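Local atomic coordinates of DNA damage response protein Rtt109, putative (Neosartorya fumigata, PDB entry 5ZB9), a protein that probably transfers acetyl groups from acetyl-CoA to lysines of histone H3, a modification linked to nucleosome assembly and the DNA damage response. Residues A[48-53]-A[79-84]; A[40-45]-A[252-257]; A[16-21]-A[109-114]; A[21-26]-A[59-64]. One frame throughout, in Å; residues are numbered along the deposited sequence.

Contact 1 of 4, residues A[48-53]-A[79-84]; sequences ESTFCE and LVYGTA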
loop_
_atom_site.group_PDB
_atom_site.type_symbol
_atom_site.label_atom_id
_atom_site.label_comp_id
_atom_site.label_asym_id
_atom_site.label_seq_id
_atom_site.Cartn_x
_atom_site.Cartn_y
_atom_site.Cartn_z
ATOM N N GLU A 48 -11.066 -16.766 4.604
ATOM C CA GLU A 48 -9.794 -17.318 4.171
ATOM C C GLU A 48 -8.756 -17.131 5.259
ATOM O O GLU A 48 -8.706 -16.089 5.908
ATOM C CB GLU A 48 -9.325 -16.676 2.862
ATOM C CG GLU A 48 -10.293 -16.893 1.719
ATOM C CD GLU A 48 -9.664 -16.703 0.357
ATOM O OE1 GLU A 48 -8.421 -16.604 0.283
ATOM O OE2 GLU A 48 -10.418 -16.657 -0.642
ATOM N N SER A 49 -7.951 -18.164 5.474
ATOM C CA SER A 49 -6.836 -18.082 6.400
ATOM C C SER A 49 -5.845 -17.029 5.912
ATOM O O SER A 49 -5.340 -17.112 4.791
ATOM C CB SER A 49 -6.152 -19.442 6.537
ATOM O OG SER A 49 -5.045 -19.345 7.418
ATOM N N THR A 50 -5.568 -16.042 6.755
ATOM C CA THR A 50 -4.786 -14.884 6.334
ATOM C C THR A 50 -3.708 -14.526 7.355
ATOM O O THR A 50 -3.953 -14.515 8.565
ATOM C CB THR A 50 -5.706 -13.654 6.098
ATOM O OG1 THR A 50 -6.767 -14.006 5.197
ATOM C CG2 THR A 50 -4.928 -12.492 5.510
ATOM N N PHE A 51 -2.510 -14.235 6.866
ATOM C CA PHE A 51 -1.439 -13.774 7.741
ATOM C C PHE A 51 -1.031 -12.363 7.354
ATOM O O PHE A 51 -1.154 -11.975 6.193
ATOM C CB PHE A 51 -0.242 -14.724 7.676
ATOM C CG PHE A 51 -0.545 -16.101 8.195
ATOM C CD1 PHE A 51 -1.125 -17.057 7.371
ATOM C CD2 PHE A 51 -0.267 -16.435 9.517
ATOM C CE1 PHE A 51 -1.417 -18.324 7.853
ATOM C CE2 PHE A 51 -0.556 -17.699 10.003
ATOM C CZ PHE A 51 -1.130 -18.647 9.169
ATOM N N CYS A 52 -0.562 -11.587 8.322
ATOM C CA CYS A 52 -0.095 -10.244 8.023
ATOM C C CYS A 52 1.304 -10.006 8.563
ATOM O O CYS A 52 1.665 -10.502 9.627
ATOM C CB CYS A 52 -1.054 -9.189 8.580
ATOM S SG CYS A 52 -0.636 -7.508 8.048
ATOM N N GLU A 53 2.079 -9.235 7.811
ATOM C CA GLU A 53 3.445 -8.887 8.169
ATOM C C GLU A 53 3.578 -7.368 8.114
ATOM O O GLU A 53 3.314 -6.768 7.078
ATOM C CB GLU A 53 4.432 -9.579 7.217
ATOM C CG GLU A 53 5.909 -9.214 7.377
ATOM C CD GLU A 53 6.806 -9.909 6.337
ATOM O OE1 GLU A 53 6.281 -10.718 5.548
ATOM O OE2 GLU A 53 8.035 -9.654 6.306
ATOM N N LEU A 79 1.756 -2.881 5.009
ATOM C CA LEU A 79 1.289 -4.165 5.513
ATOM C C LEU A 79 1.251 -5.196 4.393
ATOM O O LEU A 79 0.657 -4.953 3.335
ATOM C CB LEU A 79 -0.095 -4.025 6.140
ATOM C CG LEU A 79 -0.311 -2.828 7.070
ATOM C CD1 LEU A 79 -1.773 -2.766 7.506
ATOM C CD2 LEU A 79 0.618 -2.887 8.274
ATOM N N VAL A 80 1.886 -6.343 4.616
ATOM C CA VAL A 80 1.853 -7.423 3.637
ATOM C C VAL A 80 0.930 -8.526 4.127
ATOM O O VAL A 80 1.181 -9.136 5.162
ATOM C CB VAL A 80 3.256 -8.014 3.366
ATOM C CG1 VAL A 80 3.190 -9.052 2.251
ATOM C CG2 VAL A 80 4.243 -6.919 3.006
ATOM N N TYR A 81 -0.151 -8.756 3.389
ATOM C CA TYR A 81 -1.091 -9.833 3.687
ATOM C C TYR A 81 -0.826 -11.029 2.786
ATOM O O TYR A 81 -0.446 -10.868 1.628
ATOM C CB TYR A 81 -2.537 -9.377 3.502
ATOM C CG TYR A 81 -2.963 -8.203 4.354
ATOM C CD1 TYR A 81 -2.818 -6.895 3.899
ATOM C CD2 TYR A 81 -3.535 -8.398 5.602
ATOM C CE1 TYR A 81 -3.219 -5.827 4.670
ATOM C CE2 TYR A 81 -3.935 -7.330 6.382
ATOM C CZ TYR A 81 -3.776 -6.051 5.913
ATOM O OH TYR A 81 -4.180 -4.993 6.693
ATOM N N GLY A 82 -1.034 -12.226 3.318
ATOM C CA GLY A 82 -0.915 -13.434 2.527
ATOM C C GLY A 82 -2.062 -14.396 2.759
ATOM O O GLY A 82 -2.432 -14.677 3.895
ATOM N N THR A 83 -2.651 -14.867 1.668
ATOM C CA THR A 83 -3.523 -16.036 1.691
ATOM C C THR A 83 -2.915 -17.084 0.762
ATOM O O THR A 83 -1.831 -16.884 0.215
ATOM C CB THR A 83 -4.966 -15.724 1.230
ATOM O OG1 THR A 83 -4.951 -15.286 -0.136
ATOM C CG2 THR A 83 -5.607 -14.665 2.110
ATOM N N ALA A 84 -3.613 -18.194 0.571
ATOM C CA ALA A 84 -3.097 -19.228 -0.303
ATOM C C ALA A 84 -3.035 -18.726 -1.740
ATOM O O ALA A 84 -2.176 -19.156 -2.506
ATOM C CB ALA A 84 -3.940 -20.472 -0.208
HETATM O O HOH W 1 -7.641 -13.628 -1.230
HETATM O O HOH W 2 -5.707 -18.852 2.720
#

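Contact 2 of 4, residues A[40-45]-A[252-257]; sequences AAPPGE and PRCLVP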
loop_
_atom_site.group_PDB
_atom_site.type_symbol
_atom_site.label_atom_id
_atom_site.label_comp_id
_atom_site.label_asym_id
_atom_site.label_seq_id
_atom_site.Cartn_x
_atom_site.Cartn_y
_atom_site.Cartn_z
ATOM N N ALA A 40 -14.645 -10.362 3.594
ATOM C CA ALA A 40 -15.662 -11.049 4.383
ATOM C C ALA A 40 -16.112 -12.329 3.673
ATOM O O ALA A 40 -16.226 -12.364 2.439
ATOM C CB ALA A 40 -16.852 -10.134 4.641
ATOM N N ALA A 41 -16.353 -13.380 4.456
ATOM C CA ALA A 41 -16.816 -14.657 3.916
ATOM C C ALA A 41 -18.262 -14.568 3.467
ATOM O O ALA A 41 -19.074 -13.898 4.107
ATOM C CB ALA A 41 -16.662 -15.765 4.950
ATOM N N PRO A 42 -18.591 -15.238 2.358
ATOM C CA PRO A 42 -19.982 -15.344 1.911
ATOM C C PRO A 42 -20.764 -16.221 2.881
ATOM O O PRO A 42 -20.140 -16.949 3.658
ATOM C CB PRO A 42 -19.871 -16.007 0.530
ATOM C CG PRO A 42 -18.408 -16.050 0.211
ATOM C CD PRO A 42 -17.679 -16.014 1.506
ATOM N N PRO A 43 -22.104 -16.158 2.848
ATOM C CA PRO A 43 -22.888 -17.017 3.747
ATOM C C PRO A 43 -22.558 -18.499 3.564
ATOM O O PRO A 43 -22.473 -18.976 2.431
ATOM C CB PRO A 43 -24.337 -16.726 3.342
ATOM C CG PRO A 43 -24.254 -16.077 1.990
ATOM C CD PRO A 43 -22.957 -15.340 1.971
ATOM N N GLY A 44 -22.337 -19.202 4.670
ATOM C CA GLY A 44 -22.094 -20.631 4.622
ATOM C C GLY A 44 -20.640 -21.050 4.493
ATOM O O GLY A 44 -20.336 -22.243 4.433
ATOM N N GLU A 45 -19.736 -20.078 4.443
ATOM C CA GLU A 45 -18.319 -20.387 4.317
ATOM C C GLU A 45 -17.517 -19.720 5.421
ATOM O O GLU A 45 -17.978 -18.773 6.059
ATOM C CB GLU A 45 -17.797 -19.956 2.947
ATOM C CG GLU A 45 -18.726 -20.323 1.801
ATOM C CD GLU A 45 -18.015 -20.399 0.470
ATOM O OE1 GLU A 45 -16.788 -20.630 0.468
ATOM O OE2 GLU A 45 -18.680 -20.233 -0.575
ATOM N N PRO A 252 -22.175 -8.129 -2.282
ATOM C CA PRO A 252 -21.187 -7.050 -2.419
ATOM C C PRO A 252 -20.267 -6.920 -1.201
ATOM O O PRO A 252 -19.095 -6.604 -1.372
ATOM C CB PRO A 252 -22.057 -5.803 -2.587
ATOM C CG PRO A 252 -23.322 -6.317 -3.179
ATOM C CD PRO A 252 -23.541 -7.669 -2.582
ATOM N N ARG A 253 -20.777 -7.195 -0.003
ATOM C CA ARG A 253 -19.978 -7.073 1.214
ATOM C C ARG A 253 -18.763 -7.999 1.230
ATOM O O ARG A 253 -17.873 -7.842 2.063
ATOM C CB ARG A 253 -20.841 -7.339 2.454
ATOM C CG ARG A 253 -21.319 -8.780 2.617
ATOM C CD ARG A 253 -22.086 -8.949 3.921
ATOM N NE ARG A 253 -21.313 -8.438 5.042
ATOM C CZ ARG A 253 -20.474 -9.176 5.757
ATOM N NH1 ARG A 253 -20.323 -10.465 5.474
ATOM N NH2 ARG A 253 -19.790 -8.627 6.754
ATOM N N CYS A 254 -18.733 -8.962 0.313
ATOM C CA CYS A 254 -17.643 -9.933 0.240
ATOM C C CYS A 254 -16.627 -9.585 -0.838
ATOM O O CYS A 254 -15.575 -10.214 -0.933
ATOM C CB CYS A 254 -18.191 -11.340 -0.040
ATOM S SG CYS A 254 -19.508 -11.901 1.059
ATOM N N LEU A 255 -16.953 -8.591 -1.655
ATOM C CA LEU A 255 -16.193 -8.327 -2.866
ATOM C C LEU A 255 -15.181 -7.188 -2.721
ATOM O O LEU A 255 -14.397 -6.951 -3.628
ATOM C CB LEU A 255 -17.156 -8.024 -4.012
ATOM C CG LEU A 255 -18.208 -9.117 -4.235
ATOM C CD1 LEU A 255 -19.082 -8.806 -5.445
ATOM C CD2 LEU A 255 -17.549 -10.486 -4.371
ATOM N N VAL A 256 -15.208 -6.494 -1.583
ATOM C CA VAL A 256 -14.330 -5.345 -1.332
ATOM C C VAL A 256 -13.370 -5.601 -0.165
ATOM O O VAL A 256 -13.788 -6.065 0.889
ATOM C CB VAL A 256 -15.156 -4.088 -1.026
ATOM C CG1 VAL A 256 -14.253 -2.882 -0.854
ATOM C CG2 VAL A 256 -16.171 -3.846 -2.127
ATOM N N PRO A 257 -12.076 -5.300 -0.343
ATOM C CA PRO A 257 -11.147 -5.618 0.749
ATOM C C PRO A 257 -11.235 -4.627 1.910
ATOM O O PRO A 257 -11.458 -3.443 1.692
ATOM C CB PRO A 257 -9.778 -5.550 0.069
ATOM C CG PRO A 257 -9.970 -4.575 -1.046
ATOM C CD PRO A 257 -11.386 -4.738 -1.519
HETATM O O HOH W 3 -15.196 -7.766 2.283
HETATM O O HOH W 4 -19.052 -12.521 6.599
HETATM O O HOH W 5 -21.644 -12.536 3.869
#

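Contact 3 of 4, residues A[16-21]-A[109-114]; sequences VLPTGV and VSLLRL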
loop_
_atom_site.group_PDB
_atom_site.type_symbol
_atom_site.label_atom_id
_atom_site.label_comp_id
_atom_site.label_asym_id
_atom_site.label_seq_id
_atom_site.Cartn_x
_atom_site.Cartn_y
_atom_site.Cartn_z
ATOM N N VAL A 16 18.786 4.200 -7.012
ATOM C CA VAL A 16 17.801 5.129 -7.570
ATOM C C VAL A 16 17.996 6.559 -7.075
ATOM O O VAL A 16 17.561 7.506 -7.727
ATOM C CB VAL A 16 16.342 4.684 -7.271
ATOM C CG1 VAL A 16 16.129 3.241 -7.690
ATOM C CG2 VAL A 16 15.982 4.876 -5.803
ATOM N N LEU A 17 18.653 6.726 -5.933
ATOM C CA LEU A 17 18.864 8.072 -5.392
ATOM C C LEU A 17 19.950 8.791 -6.174
ATOM O O LEU A 17 20.914 8.173 -6.612
ATOM C CB LEU A 17 19.224 8.023 -3.900
ATOM C CG LEU A 17 18.102 7.599 -2.944
ATOM C CD1 LEU A 17 18.605 7.506 -1.521
ATOM C CD2 LEU A 17 16.932 8.568 -3.025
ATOM N N PRO A 18 19.788 10.104 -6.370
ATOM C CA PRO A 18 20.814 10.880 -7.077
ATOM C C PRO A 18 22.181 10.790 -6.404
ATOM O O PRO A 18 22.271 10.760 -5.176
ATOM C CB PRO A 18 20.273 12.308 -7.020
ATOM C CG PRO A 18 18.795 12.143 -6.877
ATOM C CD PRO A 18 18.597 10.912 -6.053
ATOM N N THR A 19 23.226 10.737 -7.223
ATOM C CA THR A 19 24.606 10.730 -6.761
ATOM C C THR A 19 24.865 11.786 -5.693
ATOM O O THR A 19 24.565 12.958 -5.882
ATOM C CB THR A 19 25.572 10.960 -7.934
ATOM O OG1 THR A 19 25.601 9.787 -8.760
ATOM C CG2 THR A 19 26.977 11.263 -7.426
ATOM N N GLY A 20 25.402 11.352 -4.558
ATOM C CA GLY A 20 25.751 12.271 -3.496
ATOM C C GLY A 20 24.646 12.519 -2.492
ATOM O O GLY A 20 24.874 13.159 -1.467
ATOM N N VAL A 21 23.441 12.035 -2.775
ATOM C CA VAL A 21 22.374 12.130 -1.786
ATOM C C VAL A 21 22.614 11.086 -0.704
ATOM O O VAL A 21 22.686 9.889 -0.988
ATOM C CB VAL A 21 20.982 11.927 -2.404
ATOM C CG1 VAL A 21 19.924 11.927 -1.317
ATOM C CG2 VAL A 21 20.693 13.009 -3.424
ATOM N N VAL A 109 14.142 16.159 -8.029
ATOM C CA VAL A 109 13.247 15.002 -8.076
ATOM C C VAL A 109 12.717 14.728 -6.671
ATOM O O VAL A 109 13.435 14.930 -5.689
ATOM C CB VAL A 109 13.950 13.738 -8.628
ATOM C CG1 VAL A 109 14.191 13.867 -10.132
ATOM C CG2 VAL A 109 15.256 13.484 -7.884
ATOM N N SER A 110 11.457 14.308 -6.563
ATOM C CA SER A 110 10.899 14.032 -5.248
ATOM C C SER A 110 11.621 12.822 -4.677
ATOM O O SER A 110 11.385 11.689 -5.100
ATOM C CB SER A 110 9.374 13.791 -5.302
ATOM O OG SER A 110 8.774 13.718 -3.998
ATOM N N LEU A 111 12.525 13.077 -3.737
ATOM C CA LEU A 111 13.179 12.005 -3.006
ATOM C C LEU A 111 12.143 11.111 -2.358
ATOM O O LEU A 111 12.304 9.895 -2.322
ATOM C CB LEU A 111 14.123 12.561 -1.942
ATOM C CG LEU A 111 15.404 13.175 -2.488
ATOM C CD1 LEU A 111 16.260 13.716 -1.350
ATOM C CD2 LEU A 111 16.158 12.140 -3.314
ATOM N N LEU A 112 11.072 11.715 -1.850
ATOM C CA LEU A 112 10.039 10.939 -1.187
ATOM C C LEU A 112 9.363 9.987 -2.177
ATOM O O LEU A 112 9.035 8.851 -1.821
ATOM C CB LEU A 112 9.015 11.852 -0.519
ATOM C CG LEU A 112 9.586 12.906 0.435
ATOM C CD1 LEU A 112 8.490 13.496 1.304
ATOM C CD2 LEU A 112 10.709 12.336 1.296
ATOM N N ARG A 113 9.189 10.424 -3.422
ATOM C CA ARG A 113 8.608 9.544 -4.433
ATOM C C ARG A 113 9.559 8.393 -4.725
ATOM O O ARG A 113 9.142 7.239 -4.794
ATOM C CB ARG A 113 8.282 10.303 -5.727
ATOM C CG ARG A 113 7.717 9.406 -6.840
ATOM C CD ARG A 113 7.298 10.184 -8.098
ATOM N NE ARG A 113 8.386 10.966 -8.693
ATOM C CZ ARG A 113 9.434 10.446 -9.329
ATOM N NH1 ARG A 113 9.558 9.131 -9.461
ATOM N NH2 ARG A 113 10.370 11.244 -9.828
ATOM N N LEU A 114 10.843 8.707 -4.880
ATOM C CA LEU A 114 11.857 7.693 -5.175
ATOM C C LEU A 114 11.962 6.649 -4.066
ATOM O O LEU A 114 12.043 5.443 -4.331
ATOM C CB LEU A 114 13.213 8.355 -5.403
ATOM C CG LEU A 114 13.324 9.103 -6.732
ATOM C CD1 LEU A 114 14.685 9.754 -6.864
ATOM C CD2 LEU A 114 13.066 8.148 -7.888
#

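Contact 4 of 4, residues A[21-26]-A[59-64]; sequences VKVTIR and VSISPN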
loop_
_atom_site.group_PDB
_atom_site.type_symbol
_atom_site.label_atom_id
_atom_site.label_comp_id
_atom_site.label_asym_id
_atom_site.label_seq_id
_atom_site.Cartn_x
_atom_site.Cartn_y
_atom_site.Cartn_z
ATOM N N VAL A 21 23.441 12.035 -2.775
ATOM C CA VAL A 21 22.374 12.130 -1.786
ATOM C C VAL A 21 22.614 11.086 -0.704
ATOM O O VAL A 21 22.686 9.889 -0.988
ATOM C CB VAL A 21 20.982 11.927 -2.404
ATOM C CG1 VAL A 21 19.924 11.927 -1.317
ATOM C CG2 VAL A 21 20.693 13.009 -3.424
ATOM N N LYS A 22 22.752 11.543 0.534
ATOM C CA LYS A 22 23.025 10.643 1.643
ATOM C C LYS A 22 21.865 10.610 2.621
ATOM O O LYS A 22 21.460 11.639 3.154
ATOM C CB LYS A 22 24.305 11.060 2.372
ATOM C CG LYS A 22 25.528 11.090 1.473
ATOM C CD LYS A 22 26.767 11.571 2.211
ATOM C CE LYS A 22 27.985 11.522 1.306
ATOM N NZ LYS A 22 29.224 11.884 2.047
ATOM N N VAL A 23 21.328 9.422 2.858
ATOM C CA VAL A 23 20.291 9.263 3.869
ATOM C C VAL A 23 20.586 8.047 4.731
ATOM O O VAL A 23 21.425 7.217 4.386
ATOM C CB VAL A 23 18.888 9.108 3.236
ATOM C CG1 VAL A 23 18.524 10.344 2.420
ATOM C CG2 VAL A 23 18.835 7.849 2.377
ATOM N N THR A 24 19.889 7.940 5.852
ATOM C CA THR A 24 20.001 6.775 6.718
ATOM C C THR A 24 18.643 6.094 6.765
ATOM O O THR A 24 17.619 6.768 6.862
ATOM C CB THR A 24 20.451 7.162 8.142
ATOM O OG1 THR A 24 21.729 7.805 8.077
ATOM C CG2 THR A 24 20.535 5.940 9.046
ATOM N N ILE A 25 18.626 4.766 6.685
ATOM C CA ILE A 25 17.365 4.043 6.707
ATOM C C ILE A 25 17.277 3.058 7.865
ATOM O O ILE A 25 18.260 2.416 8.248
ATOM C CB ILE A 25 17.124 3.282 5.382
ATOM C CG1 ILE A 25 18.256 2.292 5.110
ATOM C CG2 ILE A 25 16.997 4.256 4.247
ATOM C CD1 ILE A 25 17.946 1.323 4.015
ATOM N N ARG A 26 16.082 2.960 8.429
ATOM C CA ARG A 26 15.791 1.948 9.422
ATOM C C ARG A 26 14.491 1.266 9.020
ATOM O O ARG A 26 13.415 1.866 9.004
ATOM C CB ARG A 26 15.707 2.553 10.827
ATOM C CG ARG A 26 17.044 3.130 11.297
ATOM C CD ARG A 26 16.970 3.834 12.655
ATOM N NE ARG A 26 18.297 4.253 13.104
ATOM C CZ ARG A 26 18.837 5.442 12.848
ATOM N NH1 ARG A 26 18.162 6.349 12.156
ATOM N NH2 ARG A 26 20.053 5.728 13.287
ATOM N N VAL A 59 13.238 7.132 7.227
ATOM C CA VAL A 59 14.369 7.656 6.490
ATOM C C VAL A 59 14.788 8.972 7.114
ATOM O O VAL A 59 13.961 9.846 7.355
ATOM C CB VAL A 59 14.044 7.856 4.998
ATOM C CG1 VAL A 59 15.278 8.340 4.246
ATOM C CG2 VAL A 59 13.512 6.557 4.394
ATOM N N SER A 60 16.078 9.099 7.394
ATOM C CA SER A 60 16.582 10.306 8.022
ATOM C C SER A 60 17.791 10.836 7.276
ATOM O O SER A 60 18.392 10.140 6.457
ATOM C CB SER A 60 16.929 10.049 9.492
ATOM O OG SER A 60 17.795 8.933 9.618
ATOM N N ILE A 61 18.114 12.090 7.555
ATOM C CA ILE A 61 19.309 12.715 7.034
ATOM C C ILE A 61 20.125 13.288 8.182
ATOM O O ILE A 61 19.596 13.542 9.262
ATOM C CB ILE A 61 18.970 13.828 6.045
ATOM C CG1 ILE A 61 18.074 14.863 6.722
ATOM C CG2 ILE A 61 18.300 13.247 4.820
ATOM C CD1 ILE A 61 17.847 16.093 5.900
ATOM N N SER A 62 21.415 13.479 7.942
ATOM C CA SER A 62 22.289 14.157 8.895
ATOM C C SER A 62 22.576 15.578 8.411
ATOM O O SER A 62 23.314 15.757 7.442
ATOM C CB SER A 62 23.603 13.383 9.079
ATOM O OG SER A 62 23.371 12.043 9.498
ATOM N N PRO A 63 21.992 16.592 9.078
ATOM C CA PRO A 63 22.204 17.994 8.683
ATOM C C PRO A 63 23.691 18.378 8.679
ATOM O O PRO A 63 24.108 19.255 7.919
ATOM C CB PRO A 63 21.438 18.785 9.748
ATOM C CG PRO A 63 20.468 17.815 10.332
ATOM C CD PRO A 63 21.141 16.478 10.274
ATOM N N ASN A 64 24.476 17.719 9.525
ATOM C CA ASN A 64 25.927 17.827 9.471
ATOM C C ASN A 64 26.569 16.451 9.543
ATOM O O ASN A 64 26.366 15.712 10.511
ATOM C CB ASN A 64 26.452 18.710 10.600
ATOM C CG ASN A 64 25.901 20.111 10.539
ATOM O OD1 ASN A 64 26.242 20.884 9.641
ATOM N ND2 ASN A 64 25.043 20.452 11.495
HETATM O O HOH W 6 22.365 12.564 5.589
HETATM O O HOH W 7 22.646 10.139 6.827
HETATM O O HOH W 8 16.337 6.394 9.750
#

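Contact 1 of 4, residues A[48-53]-A[79-84]
The phenol ring of Tyr-81 takes the sulfur of Cys-52 over one face: SG lies 4.0 Å from the centroid of that ring, 23° off its normal, and is offset toward the CE2 rim. Thr-50 CG2 and Phe-51 O approach the same ring only obliquely. On the opposite side of the sheet the Phe-51 ring meets Gly-82 O at its edge, near its plane. The sulfur reaches the tyrosine because SG is anti to the backbone N of Cys-52 (chi1 -172°); from there it also touches Leu-79 CB, at 4.0 Å.

The backbones form an antiparallel pair from the hairpin of strands 50-61 and 71-82. Phe-51 N to Gly-82 O (3.0 Å) and Gly-82 N to Phe-51 O (2.9 Å) close one hydrogen-bonded pair, and Glu-53 with Val-80 makes the next. Cys-52 and Tyr-81 sit between them as a non-hydrogen-bonded pair, with CA atoms 4.5 Å apart, which brings their side chains together on one face.

Beyond the Phe-51/Gly-82 pair, the side chains of Thr-50 and Thr-83 lie side by side, OG1 of the former 3.4 Å from CG2 of the latter. The same OG1 donates to Glu-48 O (2.9 Å), from above the carbonyl plane. The Glu-48 carboxylate bonds to Ser-337, and its link to Thr-83 through a water is weak.

Cys-35 of strand 22-35 touches both Cys-52 and Tyr-81. The Cys-35 to Cys-52 disulfide known from another structure of this protein is absent here; the Cys-52 sulfur rests on the Tyr-81 ring by van der Waals and sulfur-aromatic contact, while backbone bonds hold the register.

Contact 2 of 4, residues A[40-45]-A[252-257]
Arg-253 starts with CG placed between its backbone N and carbonyl carbon (chi1 68°) and then bends at chi3 (-52°), a course that carries the guanidinium back over Ala-40. Cys-254 turns SG anti to its carbonyl carbon (chi1 -52°), which directs the sulfur to Pro-42. As a result the methyl of Ala-40 lies over one face of the guanidinium, CB to NH1 3.6 Å, while SG of Cys-254 comes within 3.6 Å of Pro-42 CA. Ala-40 O approaches the cysteine too, at 3.3 Å from its CB.

Both partners are loops. Residues 42 to 45 make a type II beta turn, in which Gly-44 adopts backbone angles that call for glycine; residues 252 to 255 make one helix-like turn, closed by Leu-255 N to Pro-252 O. The pairing therefore joins the connection between strands 22-35 and 50-61 to the loop between helices 241-244 and 266-272.

No direct hydrogen bond crosses the contact, so water does the bridging. Two waters in the guanidinium plane each accept from Arg-253 NH1, at 2.7 and 2.9 Å, and donate to Ala-41 O. A third accepts from Ala-40 N and donates to Arg-253 O (2.7 Å) and Val-256 O (2.6 Å). NE of Arg-253 is held by a salt bridge to Asp-272, and its side chain touches Trp-291.

Contact 3 of 4, residues A[16-21]-A[109-114]
Leu-17 and Leu-111 cross at about a right angle, methyl against methyl, with the two CD2 atoms 3.7 Å apart. Leu-111 uses both branches. CD2 also meets Pro-18 CD at 3.9 Å, the two side chains running obliquely, while the Leu-111 and Val-21 side chains pass each other in opposite directions, CD1 to CG1 4.1 Å. Pro-18 has two further partners: its CD meets Leu-114 CD1 at 4.2 Å, the two side chains reaching toward each other, and its CG passes Val-109 CG2 at 3.9 Å, although Val-109 is poorly ordered. Leu-114 CD1 also lies 3.8 Å from Val-16 O.

The loop makes a type II turn from Pro-18 to Val-21, with Gly-20 at angles suited to glycine. It packs on the first turn of helix 111-127, where Ser-110 is the N-cap and its OG accepts a weak bond from Arg-113 N.

No hydrogen bond crosses between the segments. The union is apolar packing, made on the helix side chiefly by Leu-111 and Leu-114, whereas Leu-112 and Arg-113 of the same turn, seen to bind CoA in another structure of this protein, make no contact with residues 16-21.

Contact 4 of 4, residues A[21-26]-A[59-64]
Strands 22-26 and 59-61 run antiparallel at 144°, Thr-24 N donating to Ser-60 O at 2.7 Å and Ser-60 N to Thr-24 O at 2.8 Å, the former nearly straight at 171°. Next along, Ile-25 and Val-59 form a non-hydrogen-bonded pair with their side chains parallel on one face, CG2 to CG2 4.2 Å. Val-23 reaches across to Val-59 and Ile-61: its CB meets Val-59 CG1 at 3.8 Å, and its CG1 meets Ile-61 CG2 at the same distance, both pairs inclined to each other.

Thr-24 and Ser-60 occupy the other face. The serine OG stands between its backbone N and carbonyl carbon (chi1 53°), 3.5 Å from Thr-24 CB. It accepts a bond from a water at 2.9 Å, which also receives a weak bond from Arg-26 NH1. Glu-70 is the firmer common partner, bridged to Arg-26 and bonded to Ser-60, while Thr-24 OG1 pairs with Arg-465. Ser-60 OG thus has both Glu-70 and the water, and Arg-26 is charge-paired, which would satisfy these buried groups.

Strand 464-467 pairs with the other edge of 22-26, strand 71-82 lies beyond 59-61, and helix 439-457 touches Arg-26 through Trp-449 and Ala-450.

How the contacts relate
Contacts 1 and 4 both use strand 50-61, one near each end, and their centres lie 32 Å apart; strands 22-35 and 71-82 flank it in the same sheet. Contact 3 adjoins contact 4 at a centre distance of 12 Å: they share Val-21, and Leu-17 CD1 packs on Val-23 CG2 at 3.9 Å. Contact 2 stands across the chain's centre, its own centre 42 Å from that of contact 3, its loop 40-45 leading into 48-53 of contact 1. Segment 109-114 carries Leu-112 and Arg-113, which bind CoA in another structure of this protein; no CoA is bound here. The side chain of Val-59 in contact 4 is about 7 Å from that of Leu-112.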